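Local structure of Cag-Z (Helicobacter pylori, 1S2X) at residues A[53-58]-A[142-147]; A[86-91]-A[180-185]; A[121-126]-A[173-178]. The protein is of unknown function but is encoded by the cag pathogenicity island of Helicobacter pylori, which specifies a type IV secretion system. The protein carries 1 engineered substitution. All coordinates share one frame; numbering follows the deposited sequence.

Contact 1 of 3, residues A[53-58]-A[142-147]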
ATOM      1  N   GLN A  53       1.733 -25.818  16.994  1.00 40.43           N
ATOM      2  CA  GLN A  53       3.050 -25.199  17.217  1.00 48.79           C
ATOM      3  C   GLN A  53       4.040 -25.679  16.165  1.00 46.95           C
ATOM      4  O   GLN A  53       5.117 -25.103  15.986  1.00 34.84           O
ATOM      5  CB  GLN A  53       3.542 -25.457  18.641  1.00 57.41           C
ATOM      6  CG  GLN A  53       2.851 -24.654  19.729  1.00 61.33           C
ATOM      7  CD  GLN A  53       2.779 -23.164  19.470  1.00 57.40           C
ATOM      8  OE1 GLN A  53       3.762 -22.518  19.103  1.00 38.08           O
ATOM      9  NE2 GLN A  53       1.602 -22.574  19.667  1.00 43.99           N
ATOM     10  N   ASP A  54       3.686 -26.746  15.447  1.00 37.32           N
ATOM     11  CA  ASP A  54       4.581 -27.179  14.366  1.00 30.89           C
ATOM     12  C   ASP A  54       4.400 -26.216  13.192  1.00 25.01           C
ATOM     13  O   ASP A  54       5.353 -25.948  12.467  1.00 35.10           O
ATOM     14  CB  ASP A  54       4.306 -28.603  13.919  1.00 37.20           C
ATOM     15  CG  ASP A  54       5.169 -29.097  12.779  1.00 34.40           C
ATOM     16  OD1 ASP A  54       6.414 -29.067  12.885  1.00 45.99           O
ATOM     17  OD2 ASP A  54       4.600 -29.540  11.756  1.00 43.16           O
ATOM     18  N   PHE A  55       3.184 -25.727  13.043  1.00 22.71           N
ATOM     19  CA  PHE A  55       2.848 -24.668  12.100  1.00 25.97           C
ATOM     20  C   PHE A  55       3.704 -23.436  12.406  1.00 23.92           C
ATOM     21  O   PHE A  55       4.358 -22.864  11.535  1.00 33.15           O
ATOM     22  CB  PHE A  55       1.360 -24.326  12.183  1.00 21.92           C
ATOM     23  CG  PHE A  55       0.955 -23.056  11.463  1.00 22.14           C
ATOM     24  CD1 PHE A  55       0.594 -21.911  12.157  1.00 28.40           C
ATOM     25  CD2 PHE A  55       0.931 -23.002  10.085  1.00 21.10           C
ATOM     26  CE1 PHE A  55       0.218 -20.757  11.494  1.00 23.50           C
ATOM     27  CE2 PHE A  55       0.562 -21.850   9.416  1.00 26.07           C
ATOM     28  CZ  PHE A  55       0.199 -20.717  10.116  1.00 21.24           C
ATOM     29  N   LEU A  56       3.705 -23.015  13.665  1.00 31.33           N
ATOM     30  CA  LEU A  56       4.419 -21.791  14.048  1.00 33.74           C
ATOM     31  C   LEU A  56       5.920 -21.963  13.922  1.00 24.98           C
ATOM     32  O   LEU A  56       6.643 -21.021  13.616  1.00 29.58           O
ATOM     33  CB  LEU A  56       4.059 -21.381  15.477  1.00 36.79           C
ATOM     34  CG  LEU A  56       2.666 -20.752  15.578  1.00 34.30           C
ATOM     35  CD1 LEU A  56       2.463 -20.134  16.948  1.00 43.04           C
ATOM     36  CD2 LEU A  56       2.482 -19.740  14.446  1.00 26.65           C
ATOM     37  N   ARG A  57       6.373 -23.187  14.180  1.00 24.55           N
ATOM     38  CA  ARG A  57       7.768 -23.507  13.950  1.00 33.32           C
ATOM     39  C   ARG A  57       8.082 -23.356  12.460  1.00 36.82           C
ATOM     40  O   ARG A  57       9.135 -22.867  12.073  1.00 29.28           O
ATOM     41  CB  ARG A  57       8.096 -24.936  14.367  1.00 32.12           C
ATOM     42  CG  ARG A  57       9.556 -25.286  14.105  1.00 44.58           C
ATOM     43  CD  ARG A  57      10.352 -25.032  15.390  1.00 69.30           C
ATOM     44  NE  ARG A  57       9.622 -25.530  16.555  1.00 79.07           N
ATOM     45  CZ  ARG A  57       9.594 -26.800  16.938  1.00 82.56           C
ATOM     46  NH1 ARG A  57      10.256 -27.735  16.277  1.00 59.46           N
ATOM     47  NH2 ARG A  57       8.895 -27.146  18.015  1.00104.17           N
ATOM     48  N   ARG A  58       7.141 -23.792  11.622  1.00 27.93           N
ATOM     49  CA  ARG A  58       7.368 -23.678  10.182  1.00 21.25           C
ATOM     50  C   ARG A  58       7.224 -22.235   9.750  1.00 23.14           C
ATOM     51  O   ARG A  58       7.823 -21.791   8.775  1.00 19.86           O
ATOM     52  CB  ARG A  58       6.377 -24.577   9.446  1.00 31.84           C
ATOM     53  CG  ARG A  58       6.653 -26.061   9.672  1.00 32.00           C
ATOM     54  CD  ARG A  58       5.827 -26.932   8.737  1.00 36.59           C
ATOM     55  NE  ARG A  58       5.857 -28.334   9.155  1.00 33.56           N
ATOM     56  CZ  ARG A  58       5.740 -29.364   8.328  1.00 41.96           C
ATOM     57  NH1 ARG A  58       5.590 -29.177   7.022  1.00 32.94           N
ATOM     58  NH2 ARG A  58       5.782 -30.590   8.838  1.00 39.60           N
ATOM     59  N   TYR A 142      -2.156 -22.356   1.646  1.00 26.77           N
ATOM     60  CA  TYR A 142      -1.239 -23.338   2.216  1.00 22.67           C
ATOM     61  C   TYR A 142      -1.366 -23.417   3.733  1.00 25.34           C
ATOM     62  O   TYR A 142      -0.537 -24.028   4.419  1.00 29.07           O
ATOM     63  CB  TYR A 142       0.228 -23.057   1.807  1.00 24.62           C
ATOM     64  CG  TYR A 142       0.314 -23.130   0.290  1.00 30.30           C
ATOM     65  CD1 TYR A 142       0.020 -24.343  -0.337  1.00 37.55           C
ATOM     66  CD2 TYR A 142       0.653 -22.048  -0.502  1.00 28.86           C
ATOM     67  CE1 TYR A 142       0.072 -24.476  -1.713  1.00 39.38           C
ATOM     68  CE2 TYR A 142       0.703 -22.170  -1.882  1.00 29.55           C
ATOM     69  CZ  TYR A 142       0.414 -23.384  -2.484  1.00 37.64           C
ATOM     70  OH  TYR A 142       0.461 -23.526  -3.854  1.00 34.69           O
ATOM     71  N   LEU A 143      -2.409 -22.805   4.261  1.00 23.57           N
ATOM     72  CA  LEU A 143      -2.696 -22.821   5.693  1.00 33.08           C
ATOM     73  C   LEU A 143      -3.349 -24.138   6.111  1.00 43.79           C
ATOM     74  O   LEU A 143      -4.379 -24.481   5.523  1.00 47.84           O
ATOM     75  CB  LEU A 143      -3.641 -21.682   6.064  1.00 36.38           C
ATOM     76  CG  LEU A 143      -3.061 -20.319   6.457  1.00 36.81           C
ATOM     77  CD1 LEU A 143      -1.718 -20.066   5.812  1.00 37.61           C
ATOM     78  CD2 LEU A 143      -4.043 -19.215   6.092  1.00 56.10           C
ATOM     79  N   PRO A 144      -2.802 -24.838   7.095  1.00 43.37           N
ATOM     80  CA  PRO A 144      -3.401 -26.089   7.573  1.00 46.80           C
ATOM     81  C   PRO A 144      -4.848 -25.899   8.037  1.00 43.15           C
ATOM     82  O   PRO A 144      -5.247 -24.840   8.531  1.00 36.83           O
ATOM     83  CB  PRO A 144      -2.540 -26.488   8.771  1.00 47.86           C
ATOM     84  CG  PRO A 144      -1.311 -25.662   8.711  1.00 51.02           C
ATOM     85  CD  PRO A 144      -1.581 -24.481   7.833  1.00 46.81           C
ATOM     86  N   PRO A 145      -5.657 -26.950   7.914  1.00 47.51           N
ATOM     87  CA  PRO A 145      -7.098 -26.818   8.149  1.00 50.40           C
ATOM     88  C   PRO A 145      -7.419 -26.534   9.611  1.00 44.39           C
ATOM     89  O   PRO A 145      -8.507 -26.095   9.964  1.00 49.27           O
ATOM     90  CB  PRO A 145      -7.652 -28.182   7.738  1.00 53.53           C
ATOM     91  CG  PRO A 145      -6.499 -29.123   7.863  1.00 52.85           C
ATOM     92  CD  PRO A 145      -5.263 -28.330   7.588  1.00 48.21           C
ATOM     93  N   PHE A 146      -6.465 -26.775  10.502  1.00 40.89           N
ATOM     94  CA  PHE A 146      -6.703 -26.557  11.922  1.00 40.40           C
ATOM     95  C   PHE A 146      -6.263 -25.182  12.378  1.00 36.94           C
ATOM     96  O   PHE A 146      -6.192 -24.900  13.572  1.00 41.94           O
ATOM     97  CB  PHE A 146      -5.975 -27.644  12.722  1.00 41.28           C
ATOM     98  CG  PHE A 146      -4.517 -27.859  12.364  1.00 39.16           C
ATOM     99  CD1 PHE A 146      -4.110 -28.929  11.589  1.00 37.21           C
ATOM    100  CD2 PHE A 146      -3.541 -26.992  12.821  1.00 39.41           C
ATOM    101  CE1 PHE A 146      -2.777 -29.134  11.285  1.00 41.50           C
ATOM    102  CE2 PHE A 146      -2.204 -27.174  12.517  1.00 36.34           C
ATOM    103  CZ  PHE A 146      -1.813 -28.256  11.745  1.00 40.52           C
ATOM    104  N   ILE A 147      -5.940 -24.268  11.469  1.00 38.24           N
ATOM    105  CA  ILE A 147      -5.452 -22.972  11.975  1.00 36.13           C
ATOM    106  C   ILE A 147      -6.568 -21.959  12.143  1.00 35.42           C
ATOM    107  O   ILE A 147      -7.406 -21.760  11.268  1.00 33.30           O
ATOM    108  CB  ILE A 147      -4.346 -22.478  11.023  1.00 39.50           C
ATOM    109  CG1 ILE A 147      -3.288 -23.569  10.817  1.00 35.00           C
ATOM    110  CG2 ILE A 147      -3.705 -21.189  11.481  1.00 25.50           C
ATOM    111  CD1 ILE A 147      -2.572 -23.920  12.115  1.00 37.63           C
TER
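Phe55 reaches off helix 52-68 against Pro144 and Ile147, and its ring carries nearly the whole contact. With CG anti to the backbone N (chi1 168°), the ring extends from the helix toward the loop that joins helix 105-135 to helix 149-158. Ile147 comes at it over one face: its CD1 sits 4.0 Å from the centroid of the Phe55 ring, 24° off the normal, a CH-pi contact displaced toward the rim on the CB side. The same methyl is 3.7 Å from Phe55 CG, while the other branch, Ile147 CG2, lies 3.9 Å from CE1, so both methyls follow the ring outward from its root. Ile147 CG1 stands beside its own backbone N (chi1 -52°), and this brings the two branches up to the ring together.

Pro144 takes the other ortho-meta side. Its CD is 3.7 Å from Phe55 CD2 and equally near CE2, approaching obliquely, with the two side chains crossing at about a right angle. Pro144 and Ile147 are the first and last residues of a type I turn, closed by Ile147 N to Pro144 O at 3.1 Å. Within the turn, the Phe146 ring takes Pro144 CB over one face. Ala155 of helix 149-158 and Ser49 also touch Phe55.

On the helix, clear of the apolar contact, Arg58 NE and Asp54 OD2, 3.1 Å apart, form a salt bridge whose hydrogen bonds are weak in angle, and OD2 also accepts from Asn50 N. Between helix and loop everything is carbon against carbon, without a polar partner to fix direction; the fit therefore rests on shape and burial, with a stiff proline and a branched isoleucine matched to one aromatic ring.

Contact 2 of 3, residues A[86-91]-A[180-185]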
ATOM      1  N   ALA A  86       4.419  12.428  -4.076  1.00 43.57           N
ATOM      2  CA  ALA A  86       4.380  12.841  -5.465  1.00 36.22           C
ATOM      3  C   ALA A  86       2.966  13.267  -5.883  1.00 42.06           C
ATOM      4  O   ALA A  86       2.869  14.199  -6.684  1.00 47.96           O
ATOM      5  CB  ALA A  86       4.863  11.758  -6.416  1.00 30.83           C
ATOM      6  N   SER A  87       1.965  12.597  -5.350  1.00 37.58           N
ATOM      7  CA  SER A  87       0.549  12.846  -5.562  1.00 39.45           C
ATOM      8  C   SER A  87       0.147  14.162  -4.891  1.00 45.10           C
ATOM      9  O   SER A  87      -0.608  14.958  -5.445  1.00 40.27           O
ATOM     10  CB  SER A  87      -0.297  11.691  -5.017  1.00 40.57           C
ATOM     11  OG  SER A  87      -0.232  10.536  -5.836  1.00 40.49           O
ATOM     12  N   TYR A  88       0.672  14.369  -3.687  1.00 38.13           N
ATOM     13  CA  TYR A  88       0.441  15.565  -2.896  1.00 43.25           C
ATOM     14  C   TYR A  88       0.997  16.815  -3.582  1.00 46.91           C
ATOM     15  O   TYR A  88       0.346  17.847  -3.625  1.00 42.20           O
ATOM     16  CB  TYR A  88       1.107  15.455  -1.531  1.00 49.96           C
ATOM     17  CG  TYR A  88       1.032  16.708  -0.687  1.00 47.63           C
ATOM     18  CD1 TYR A  88       2.175  17.426  -0.373  1.00 40.81           C
ATOM     19  CD2 TYR A  88      -0.186  17.161  -0.199  1.00 51.91           C
ATOM     20  CE1 TYR A  88       2.115  18.573   0.398  1.00 43.10           C
ATOM     21  CE2 TYR A  88      -0.252  18.304   0.574  1.00 50.18           C
ATOM     22  CZ  TYR A  88       0.895  19.002   0.872  1.00 42.18           C
ATOM     23  OH  TYR A  88       0.820  20.142   1.639  1.00 35.30           O
ATOM     24  N   ASN A  89       2.204  16.645  -4.096  1.00 47.16           N
ATOM     25  CA  ASN A  89       2.960  17.668  -4.789  1.00 44.44           C
ATOM     26  C   ASN A  89       2.261  18.071  -6.081  1.00 49.98           C
ATOM     27  O   ASN A  89       2.261  19.255  -6.420  1.00 41.34           O
ATOM     28  CB  ASN A  89       4.370  17.162  -5.060  1.00 46.01           C
ATOM     29  CG  ASN A  89       5.263  17.201  -3.834  1.00 49.04           C
ATOM     30  OD1 ASN A  89       6.358  16.629  -3.845  1.00 42.18           O
ATOM     31  ND2 ASN A  89       4.827  17.872  -2.776  1.00 40.55           N
ATOM     32  N   ARG A  90       1.669  17.113  -6.781  1.00 48.68           N
ATOM     33  CA  ARG A  90       0.887  17.398  -7.987  1.00 48.16           C
ATOM     34  C   ARG A  90      -0.409  18.121  -7.648  1.00 43.51           C
ATOM     35  O   ARG A  90      -0.770  19.151  -8.221  1.00 37.56           O
ATOM     36  CB  ARG A  90       0.594  16.097  -8.731  1.00 45.34           C
ATOM     37  CG  ARG A  90      -0.236  16.202  -9.994  1.00 45.50           C
ATOM     38  CD  ARG A  90       0.170  17.379 -10.868  1.00 55.54           C
ATOM     39  NE  ARG A  90      -0.906  17.761 -11.787  1.00 53.36           N
ATOM     40  CZ  ARG A  90      -0.720  18.466 -12.897  1.00 55.49           C
ATOM     41  NH1 ARG A  90      -1.757  18.762 -13.666  1.00 50.82           N
ATOM     42  NH2 ARG A  90       0.491  18.878 -13.246  1.00 38.14           N
ATOM     43  N   CYS A  91      -1.163  17.598  -6.682  1.00 38.07           N
ATOM     44  CA  CYS A  91      -2.419  18.238  -6.306  1.00 42.83           C
ATOM     45  C   CYS A  91      -2.230  19.623  -5.704  1.00 54.39           C
ATOM     46  O   CYS A  91      -3.091  20.497  -5.884  1.00 58.44           O
ATOM     47  CB  CYS A  91      -3.185  17.344  -5.320  1.00 41.30           C
ATOM     48  SG  CYS A  91      -3.637  15.737  -6.042  1.00 38.15           S
ATOM     49  N   ILE A 180      -6.688  16.728   4.341  1.00 50.75           N
ATOM     50  CA  ILE A 180      -7.119  17.918   5.072  1.00 45.46           C
ATOM     51  C   ILE A 180      -6.585  19.155   4.358  1.00 45.03           C
ATOM     52  O   ILE A 180      -7.318  20.025   3.907  1.00 59.75           O
ATOM     53  CB  ILE A 180      -6.606  17.919   6.518  1.00 50.31           C
ATOM     54  CG1 ILE A 180      -7.288  16.879   7.417  1.00 50.09           C
ATOM     55  CG2 ILE A 180      -6.721  19.300   7.139  1.00 68.44           C
ATOM     56  CD1 ILE A 180      -8.420  16.154   6.718  1.00 62.38           C
ATOM     57  N   ILE A 181      -5.264  19.180   4.254  1.00 39.87           N
ATOM     58  CA  ILE A 181      -4.578  20.299   3.623  1.00 46.27           C
ATOM     59  C   ILE A 181      -5.145  20.598   2.242  1.00 51.55           C
ATOM     60  O   ILE A 181      -5.571  21.721   1.974  1.00 49.40           O
ATOM     61  CB  ILE A 181      -3.063  20.025   3.544  1.00 43.59           C
ATOM     62  CG1 ILE A 181      -2.401  19.745   4.894  1.00 40.72           C
ATOM     63  CG2 ILE A 181      -2.339  21.160   2.837  1.00 53.36           C
ATOM     64  CD1 ILE A 181      -0.889  19.802   4.825  1.00 41.20           C
ATOM     65  N   LEU A 182      -5.158  19.610   1.359  1.00 49.52           N
ATOM     66  CA  LEU A 182      -5.542  19.811  -0.027  1.00 43.92           C
ATOM     67  C   LEU A 182      -6.999  20.212  -0.188  1.00 49.73           C
ATOM     68  O   LEU A 182      -7.397  20.827  -1.180  1.00 43.22           O
ATOM     69  CB  LEU A 182      -5.300  18.520  -0.821  1.00 39.53           C
ATOM     70  CG  LEU A 182      -3.853  18.236  -1.208  1.00 44.55           C
ATOM     71  CD1 LEU A 182      -3.732  16.874  -1.883  1.00 43.14           C
ATOM     72  CD2 LEU A 182      -3.308  19.320  -2.126  1.00 37.07           C
ATOM     73  N   SER A 183      -7.835  19.857   0.785  1.00 51.54           N
ATOM     74  CA  SER A 183      -9.254  20.110   0.572  1.00 54.57           C
ATOM     75  C   SER A 183      -9.735  21.432   1.165  1.00 59.86           C
ATOM     76  O   SER A 183     -10.928  21.729   1.010  1.00 54.64           O
ATOM     77  CB  SER A 183     -10.055  18.957   1.186  1.00 50.52           C
ATOM     78  OG  SER A 183      -9.905  18.971   2.597  1.00 48.85           O
ATOM     79  N   LYS A 184      -8.851  22.172   1.815  1.00 64.75           N
ATOM     80  CA  LYS A 184      -9.151  23.376   2.565  1.00 78.04           C
ATOM     81  C   LYS A 184     -10.196  24.269   1.902  1.00 82.61           C
ATOM     82  O   LYS A 184      -9.908  24.959   0.933  1.00 54.63           O
ATOM     83  CB  LYS A 184      -7.880  24.221   2.795  1.00 79.35           C
ATOM     84  CG  LYS A 184      -8.226  25.637   3.234  1.00 82.11           C
ATOM     85  CD  LYS A 184      -8.888  25.610   4.601  1.00 86.33           C
ATOM     86  CE  LYS A 184      -7.931  25.104   5.662  1.00 92.20           C
ATOM     87  NZ  LYS A 184      -7.315  26.209   6.456  1.00 99.26           N
ATOM     88  N   ASN A 185     -11.404  24.227   2.451  1.00 96.24           N
ATOM     89  CA  ASN A 185     -12.554  24.967   1.957  1.00111.01           C
ATOM     90  C   ASN A 185     -12.188  26.379   1.494  1.00120.96           C
ATOM     91  O   ASN A 185     -11.088  26.889   1.792  1.00113.04           O
ATOM     92  CB  ASN A 185     -13.635  25.024   3.066  1.00115.16           C
ATOM     93  CG  ASN A 185     -14.048  23.624   3.510  1.00119.48           C
ATOM     94  OD1 ASN A 185     -14.773  22.929   2.801  1.00119.62           O
ATOM     95  ND2 ASN A 185     -13.589  23.217   4.696  1.00132.14           N
TER
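Tyr88 and Leu182 join helix 74-101 to the end of helix 161-183, and the tyrosine is the side chain to follow. From CB, which is not itself aimed at the other helix, CG sits anti to the backbone N (chi1 174°) and sends the ring across. CD2 is the first atom to arrive, 3.9 Å from Leu182 CD1, which approaches obliquely. One bond further, CE2 meets both residues, Leu182 CG at 4.0 Å and Ile181 CG2 at 4.2 Å. At the tip, OH rests against two isoleucine methyls, 3.5 Å from Ile181 CG2 and 3.6 Å from Ile181 CD1; CG2 is at the edge of the ring, near its plane. The ring also makes a cation-pi contact with Lys178.

Leu182 does double duty. Its CD1 presses on Cys91 CB at 3.5 Å, a snug fit, and CD2 is 3.8 Å from the same carbon, so both methyls of the leucine fork bear on Cys91 CB from the same side. Helix 105-135 adds to the cluster, its Ile115 touching Cys91 and its Phe119 touching Leu182. Apolar side chains from three helices thus meet here, as in the core of an alpha-helical bundle.

Contact 3 of 3, residues A[121-126]-A[173-178]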
ATOM      1  N   ASN A 121      -8.462   9.000  -2.975  1.00 43.37           N
ATOM      2  CA  ASN A 121      -8.852   7.726  -3.559  1.00 45.77           C
ATOM      3  C   ASN A 121      -7.729   7.012  -4.281  1.00 45.16           C
ATOM      4  O   ASN A 121      -7.581   5.780  -4.210  1.00 38.88           O
ATOM      5  CB  ASN A 121     -10.037   7.964  -4.519  1.00 49.49           C
ATOM      6  CG  ASN A 121     -11.281   8.220  -3.673  1.00 52.56           C
ATOM      7  OD1 ASN A 121     -12.235   8.840  -4.120  1.00 67.43           O
ATOM      8  ND2 ASN A 121     -11.235   7.727  -2.442  1.00 45.31           N
ATOM      9  N   PHE A 122      -6.917   7.796  -4.993  1.00 36.39           N
ATOM     10  CA  PHE A 122      -5.800   7.171  -5.700  1.00 34.95           C
ATOM     11  C   PHE A 122      -4.770   6.642  -4.710  1.00 45.60           C
ATOM     12  O   PHE A 122      -4.218   5.553  -4.878  1.00 40.03           O
ATOM     13  CB  PHE A 122      -5.204   8.197  -6.648  1.00 36.53           C
ATOM     14  CG  PHE A 122      -3.869   7.827  -7.271  1.00 40.53           C
ATOM     15  CD1 PHE A 122      -2.692   8.345  -6.769  1.00 37.68           C
ATOM     16  CD2 PHE A 122      -3.795   6.969  -8.352  1.00 43.93           C
ATOM     17  CE1 PHE A 122      -1.476   8.011  -7.333  1.00 33.71           C
ATOM     18  CE2 PHE A 122      -2.584   6.646  -8.930  1.00 41.25           C
ATOM     19  CZ  PHE A 122      -1.412   7.176  -8.426  1.00 31.83           C
ATOM     20  N   THR A 123      -4.490   7.404  -3.648  1.00 41.51           N
ATOM     21  CA  THR A 123      -3.455   6.973  -2.717  1.00 38.20           C
ATOM     22  C   THR A 123      -3.959   5.817  -1.856  1.00 33.18           C
ATOM     23  O   THR A 123      -3.230   4.836  -1.694  1.00 30.42           O
ATOM     24  CB  THR A 123      -2.956   8.081  -1.771  1.00 34.08           C
ATOM     25  OG1 THR A 123      -4.061   8.648  -1.069  1.00 34.36           O
ATOM     26  CG2 THR A 123      -2.300   9.201  -2.562  1.00 31.00           C
ATOM     27  N   CYS A 124      -5.170   5.971  -1.340  1.00 33.42           N
ATOM     28  CA  CYS A 124      -5.771   4.945  -0.486  1.00 42.67           C
ATOM     29  C   CYS A 124      -5.948   3.625  -1.227  1.00 49.32           C
ATOM     30  O   CYS A 124      -5.819   2.544  -0.643  1.00 36.81           O
ATOM     31  CB  CYS A 124      -7.097   5.447   0.086  1.00 34.51           C
ATOM     32  SG  CYS A 124      -6.879   6.515   1.537  1.00 42.24           S
ATOM     33  N   ASP A 125      -6.229   3.648  -2.527  1.00 49.53           N
ATOM     34  CA  ASP A 125      -6.331   2.390  -3.260  1.00 38.51           C
ATOM     35  C   ASP A 125      -4.948   1.792  -3.454  1.00 39.02           C
ATOM     36  O   ASP A 125      -4.763   0.577  -3.470  1.00 41.95           O
ATOM     37  CB  ASP A 125      -6.994   2.563  -4.624  1.00 37.35           C
ATOM     38  CG  ASP A 125      -8.471   2.902  -4.546  1.00 47.75           C
ATOM     39  OD1 ASP A 125      -9.054   2.876  -3.443  1.00 49.40           O
ATOM     40  OD2 ASP A 125      -9.053   3.211  -5.614  1.00 57.55           O
ATOM     41  N   GLU A 126      -3.921   2.635  -3.623  1.00 32.65           N
ATOM     42  CA  GLU A 126      -2.618   1.990  -3.828  1.00 30.61           C
ATOM     43  C   GLU A 126      -2.106   1.393  -2.519  1.00 29.72           C
ATOM     44  O   GLU A 126      -1.453   0.346  -2.560  1.00 36.21           O
ATOM     45  CB  GLU A 126      -1.590   2.949  -4.422  1.00 38.15           C
ATOM     46  CG  GLU A 126      -1.686   3.090  -5.933  1.00 37.27           C
ATOM     47  CD  GLU A 126      -1.234   1.824  -6.639  1.00 41.74           C
ATOM     48  OE1 GLU A 126      -2.076   1.196  -7.307  1.00 45.96           O
ATOM     49  OE2 GLU A 126      -0.045   1.457  -6.524  1.00 37.02           O
ATOM     50  N   GLN A 173      -2.542   7.600   7.716  1.00 37.40           N
ATOM     51  CA  GLN A 173      -2.805   8.704   8.633  1.00 45.95           C
ATOM     52  C   GLN A 173      -2.299  10.013   8.035  1.00 40.61           C
ATOM     53  O   GLN A 173      -2.923  11.060   8.187  1.00 42.99           O
ATOM     54  CB  GLN A 173      -2.176   8.477  10.011  1.00 43.79           C
ATOM     55  CG  GLN A 173      -3.115   7.786  10.992  1.00 51.06           C
ATOM     56  CD  GLN A 173      -2.510   7.518  12.352  1.00 60.53           C
ATOM     57  OE1 GLN A 173      -1.717   6.587  12.521  1.00 74.84           O
ATOM     58  NE2 GLN A 173      -2.886   8.331  13.350  1.00 76.63           N
ATOM     59  N   ASP A 174      -1.162   9.919   7.351  1.00 31.18           N
ATOM     60  CA  ASP A 174      -0.610  11.102   6.697  1.00 37.92           C
ATOM     61  C   ASP A 174      -1.394  11.496   5.445  1.00 49.28           C
ATOM     62  O   ASP A 174      -1.483  12.692   5.141  1.00 47.22           O
ATOM     63  CB  ASP A 174       0.855  10.859   6.353  1.00 29.58           C
ATOM     64  CG  ASP A 174       1.544  12.083   5.787  1.00 38.62           C
ATOM     65  OD1 ASP A 174       1.831  12.035   4.567  1.00 38.79           O
ATOM     66  OD2 ASP A 174       1.800  13.046   6.543  1.00 34.22           O
ATOM     67  N   ILE A 175      -1.942  10.529   4.722  1.00 39.20           N
ATOM     68  CA  ILE A 175      -2.815  10.760   3.576  1.00 29.96           C
ATOM     69  C   ILE A 175      -4.018  11.590   4.027  1.00 42.83           C
ATOM     70  O   ILE A 175      -4.388  12.542   3.336  1.00 39.38           O
ATOM     71  CB  ILE A 175      -3.298   9.447   2.949  1.00 30.26           C
ATOM     72  CG1 ILE A 175      -2.238   8.729   2.101  1.00 32.86           C
ATOM     73  CG2 ILE A 175      -4.556   9.663   2.132  1.00 37.25           C
ATOM     74  CD1 ILE A 175      -2.639   7.320   1.712  1.00 26.66           C
ATOM     75  N   GLY A 176      -4.562  11.204   5.182  1.00 38.35           N
ATOM     76  CA  GLY A 176      -5.669  11.870   5.846  1.00 38.17           C
ATOM     77  C   GLY A 176      -5.348  13.308   6.206  1.00 42.19           C
ATOM     78  O   GLY A 176      -6.169  14.220   6.061  1.00 49.52           O
ATOM     79  N   THR A 177      -4.122  13.544   6.673  1.00 38.25           N
ATOM     80  CA  THR A 177      -3.669  14.903   6.943  1.00 43.45           C
ATOM     81  C   THR A 177      -3.371  15.696   5.683  1.00 46.19           C
ATOM     82  O   THR A 177      -3.516  16.922   5.648  1.00 52.89           O
ATOM     83  CB  THR A 177      -2.379  14.877   7.788  1.00 41.35           C
ATOM     84  OG1 THR A 177      -2.701  14.152   8.971  1.00 31.94           O
ATOM     85  CG2 THR A 177      -1.960  16.286   8.172  1.00 45.25           C
ATOM     86  N   LYS A 178      -2.936  14.989   4.640  1.00 42.28           N
ATOM     87  CA  LYS A 178      -2.648  15.693   3.391  1.00 43.09           C
ATOM     88  C   LYS A 178      -3.964  16.010   2.688  1.00 52.45           C
ATOM     89  O   LYS A 178      -4.105  17.005   1.980  1.00 57.06           O
ATOM     90  CB  LYS A 178      -1.708  14.872   2.516  1.00 40.32           C
ATOM     91  CG  LYS A 178      -0.238  14.941   2.917  1.00 40.71           C
ATOM     92  CD  LYS A 178       0.584  13.947   2.116  1.00 47.02           C
ATOM     93  CE  LYS A 178       2.030  14.395   1.944  1.00 48.43           C
ATOM     94  NZ  LYS A 178       2.882  13.978   3.095  1.00 50.05           N
TER
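Thr123 and Ile175 meet without a ring or amide between them; the flat groups of these two helices stand to the sides. The Phe122 ring turns from Ile175 toward helix 74-101, where Leu83 and Ser87 touch it, with Arg17 and Leu21 of helix 14-23 also against it. On the partner helix, the Asp174 carboxylate takes Lys178 NZ on the syn lone pair of OD1, a salt bridge of 2.7 Å one turn along, and the Lys178 side chain also touches Val84 and Phe119. The peptide of Gln173 is gripped twice, since Thr177 N and Thr177 OG1 reach its O from opposite faces of the carbonyl plane.

Between the helices, Ile175 is the knob. CD1 lies 3.6 Å from Thr123 CB and 3.4 Å from Thr123 OG1, and CG2 reaches that oxygen at 3.4 Å as well, so the hydroxyl oxygen faces both methyls of the isoleucine as the side chains slide past each other in opposite directions. This is helix-to-helix packing inside the long bundle, joining helix 105-135 to helix 161-183, with Asn120 and Val127 of the former also touching Ile175.

The threonine hydroxyl can sit among carbons because its bonding is done within its own helix. At chi1 55° OG1 lies between the backbone N and the carbonyl carbon, and it hydrogen-bonds to Phe119 O in the preceding turn. Cys124 adds a lighter touch, its SG 4.0 Å from Ile175 CG2.

Overall arrangement
Contacts 2 and 3 belong to the same bundle: both use helix 161-183, their centres are 10 Å apart, and they touch through Ser87 with Phe122 and Tyr88 with Lys178. Contact 3, its centre about 10 Å from that of the chain, is buried and seats a threonine hydroxyl among methyls; contact 2, nearer the bundle's end, is partly buried, with Ile181 exposed. Contact 1 lies apart, its centre 45 Å from that of contact 2 and on the opposite side of the chain's centre. It is buried too; like contact 2 it centres on an aromatic ring among aliphatic carbons, but here a proline and an isoleucine of a turn, not a second helix, supply them.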